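Local coordinates for protein lysine-sensitive aspartokinase 3 (Escherichia coli, PDB 2J0W) that catalyses the ATP-dependent phosphorylation of L-aspartate to 4-phospho-L-aspartate, the first step of lysine biosynthesis, under feedback control by lysine, at residues V223-Y227 against A284-V289. Residues are numbered along the deposited sequence; the frame is centred on the assembly and turned at random.
With ADP (adenosine-5'-diphosphate), chain D.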
loop_
_atom_site.group_PDB
_atom_site.type_symbol
_atom_site.label_atom_id
_atom_site.label_comp_id
_atom_site.label_asym_id
_atom_site.label_seq_id
_atom_site.Cartn_x
_atom_site.Cartn_y
_atom_site.Cartn_z
ATOM N N VAL A 223 -13.324 -21.491 -24.753
ATOM C CA VAL A 223 -13.008 -22.310 -23.587
ATOM C C VAL A 223 -14.295 -22.472 -22.792
ATOM O O VAL A 223 -14.951 -21.491 -22.471
ATOM C CB VAL A 223 -11.945 -21.633 -22.713
ATOM C CG1 VAL A 223 -12.257 -21.857 -21.247
ATOM C CG2 VAL A 223 -10.581 -22.185 -23.058
ATOM N N PRO A 224 -14.659 -23.715 -22.447
ATOM C CA PRO A 224 -15.874 -24.041 -21.696
ATOM C C PRO A 224 -15.899 -23.595 -20.245
ATOM O O PRO A 224 -15.657 -24.402 -19.349
ATOM C CB PRO A 224 -15.943 -25.549 -21.826
ATOM C CG PRO A 224 -14.518 -25.920 -21.734
ATOM C CD PRO A 224 -13.849 -24.926 -22.659
ATOM N N GLY A 225 -16.205 -22.314 -20.024
ATOM C CA GLY A 225 -16.279 -21.767 -18.674
ATOM C C GLY A 225 -15.047 -21.044 -18.148
ATOM O O GLY A 225 -14.107 -20.769 -18.893
ATOM N N ILE A 226 -15.063 -20.728 -16.855
ATOM C CA ILE A 226 -13.954 -20.049 -16.186
ATOM C C ILE A 226 -13.164 -21.117 -15.403
ATOM O O ILE A 226 -13.735 -21.846 -14.589
ATOM C CB ILE A 226 -14.492 -18.966 -15.199
ATOM C CG1 ILE A 226 -15.378 -17.965 -15.946
ATOM C CG2 ILE A 226 -13.342 -18.226 -14.525
ATOM C CD1 ILE A 226 -16.074 -16.966 -15.025
ATOM N N TYR A 227 -11.863 -21.214 -15.647
ATOM C CA TYR A 227 -11.047 -22.213 -14.962
ATOM C C TYR A 227 -10.304 -21.667 -13.759
ATOM O O TYR A 227 -10.357 -20.479 -13.487
ATOM C CB TYR A 227 -10.042 -22.825 -15.935
ATOM C CG TYR A 227 -10.676 -23.758 -16.928
ATOM C CD1 TYR A 227 -11.811 -23.378 -17.631
ATOM C CD2 TYR A 227 -10.155 -25.030 -17.153
ATOM C CE1 TYR A 227 -12.421 -24.235 -18.526
ATOM C CE2 TYR A 227 -10.759 -25.899 -18.054
ATOM C CZ TYR A 227 -11.895 -25.492 -18.736
ATOM O OH TYR A 227 -12.517 -26.335 -19.624
ATOM N N ALA A 284 -20.147 -29.178 -23.002
ATOM C CA ALA A 284 -19.071 -29.486 -22.091
ATOM C C ALA A 284 -19.506 -28.762 -20.830
ATOM O O ALA A 284 -19.201 -29.194 -19.722
ATOM C CB ALA A 284 -17.745 -28.940 -22.606
ATOM N N GLY A 285 -20.258 -27.674 -21.018
ATOM C CA GLY A 285 -20.745 -26.894 -19.893
ATOM C C GLY A 285 -19.851 -25.729 -19.481
ATOM O O GLY A 285 -18.624 -25.848 -19.405
ATOM N N GLY A 286 -20.466 -24.589 -19.199
ATOM C CA GLY A 286 -19.686 -23.436 -18.801
ATOM C C GLY A 286 -19.854 -23.066 -17.342
ATOM O O GLY A 286 -20.468 -23.797 -16.563
ATOM N N THR A 287 -19.299 -21.915 -16.980
ATOM C CA THR A 287 -19.363 -21.405 -15.620
ATOM C C THR A 287 -20.405 -20.316 -15.516
ATOM O O THR A 287 -20.515 -19.469 -16.397
ATOM C CB THR A 287 -18.036 -20.772 -15.192
ATOM O OG1 THR A 287 -16.977 -21.725 -15.333
ATOM C CG2 THR A 287 -18.124 -20.300 -13.748
ATOM N N LEU A 288 -21.164 -20.335 -14.431
ATOM C CA LEU A 288 -22.160 -19.306 -14.215
ATOM C C LEU A 288 -21.674 -18.392 -13.095
ATOM O O LEU A 288 -21.243 -18.846 -12.033
ATOM C CB LEU A 288 -23.505 -19.914 -13.851
ATOM C CG LEU A 288 -24.552 -18.840 -13.537
ATOM C CD1 LEU A 288 -25.831 -19.075 -14.338
ATOM C CD2 LEU A 288 -24.825 -18.843 -12.041
ATOM N N VAL A 289 -21.732 -17.095 -13.356
ATOM C CA VAL A 289 -21.296 -16.094 -12.398
ATOM C C VAL A 289 -22.538 -15.449 -11.821
ATOM O O VAL A 289 -23.354 -14.909 -12.558
ATOM C CB VAL A 289 -20.430 -15.023 -13.097
ATOM C CG1 VAL A 289 -20.019 -13.953 -12.107
ATOM C CG2 VAL A 289 -19.201 -15.686 -13.719
HETATM P PB ADP D . -13.079 -13.980 -26.664
HETATM O O1B ADP D . -14.106 -15.046 -26.620
HETATM O O2B ADP D . -12.880 -13.435 -28.057
HETATM O O3B ADP D . -13.407 -12.823 -25.663
HETATM P PA ADP D . -10.439 -14.186 -25.459
HETATM O O1A ADP D . -9.199 -14.692 -26.097
HETATM O O2A ADP D . -10.538 -12.704 -25.289
HETATM O O3A ADP D . -11.706 -14.681 -26.254
HETATM O "O5'" ADP D . -10.431 -14.980 -24.055
HETATM C "C5'" ADP D . -10.620 -16.410 -23.808
HETATM C "C4'" ADP D . -9.315 -16.930 -23.232
HETATM O "O4'" ADP D . -8.835 -16.326 -21.995
HETATM C "C3'" ADP D . -9.191 -18.402 -22.937
HETATM O "O3'" ADP D . -9.172 -19.007 -24.250
HETATM C "C2'" ADP D . -7.886 -18.429 -22.172
HETATM O "O2'" ADP D . -6.770 -18.428 -23.047
HETATM C "C1'" ADP D . -7.908 -17.187 -21.357
HETATM N N9 ADP D . -8.111 -17.377 -19.842
HETATM C C8 ADP D . -7.292 -16.773 -18.954
HETATM N N7 ADP D . -7.562 -17.012 -17.688
HETATM C C5 ADP D . -8.633 -17.817 -17.750
HETATM C C6 ADP D . -9.395 -18.432 -16.688
HETATM N N6 ADP D . -9.156 -18.270 -15.433
HETATM N N1 ADP D . -10.465 -19.235 -17.125
HETATM C C2 ADP D . -10.765 -19.437 -18.484
HETATM N N3 ADP D . -10.041 -18.857 -19.483
HETATM C C4 ADP D . -9.008 -18.077 -19.082
#
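Thr287 reaches across to the backbone of Ile226, whose N donates to the threonine hydroxyl: Ile226 N to Thr287 OG1 is 2.6 Å and nearly straight, 165° at the hydrogen. With OG1 beside its own backbone N (chi1 -57°), Thr287 turns the hydroxyl to this N-H and its methyl to the isoleucine side chain. OG1 in turn donates to Ile240 O, in the strand that lies between 226-227 and 287-290 in the sheet.

Apolar contacts flank this bond. Ile226 lies across both Thr287 and Val289 at about a right angle, and its CD1 meets Val289 CG2 at 3.6 Å; at the other end Pro224 CB rests on Ala284 CB at 3.9 Å. Between them the backbones come close where neither residue has a side chain, Gly225 CA lying 3.8 Å from Gly286 CA.

Tyr227 binds the adenine's Watson-Crick edge through its main chain: its N donates to ADP N1 (2.8 Å), and ADP N6 donates to its O (3.2 Å). Accepting and donating at once, the hydroxyl adds to the backbone bonding of Ile226 with Ile240, consistent with Thr287 being second shell to the adenine: the N-H it holds is one residue before that binding ADP N1.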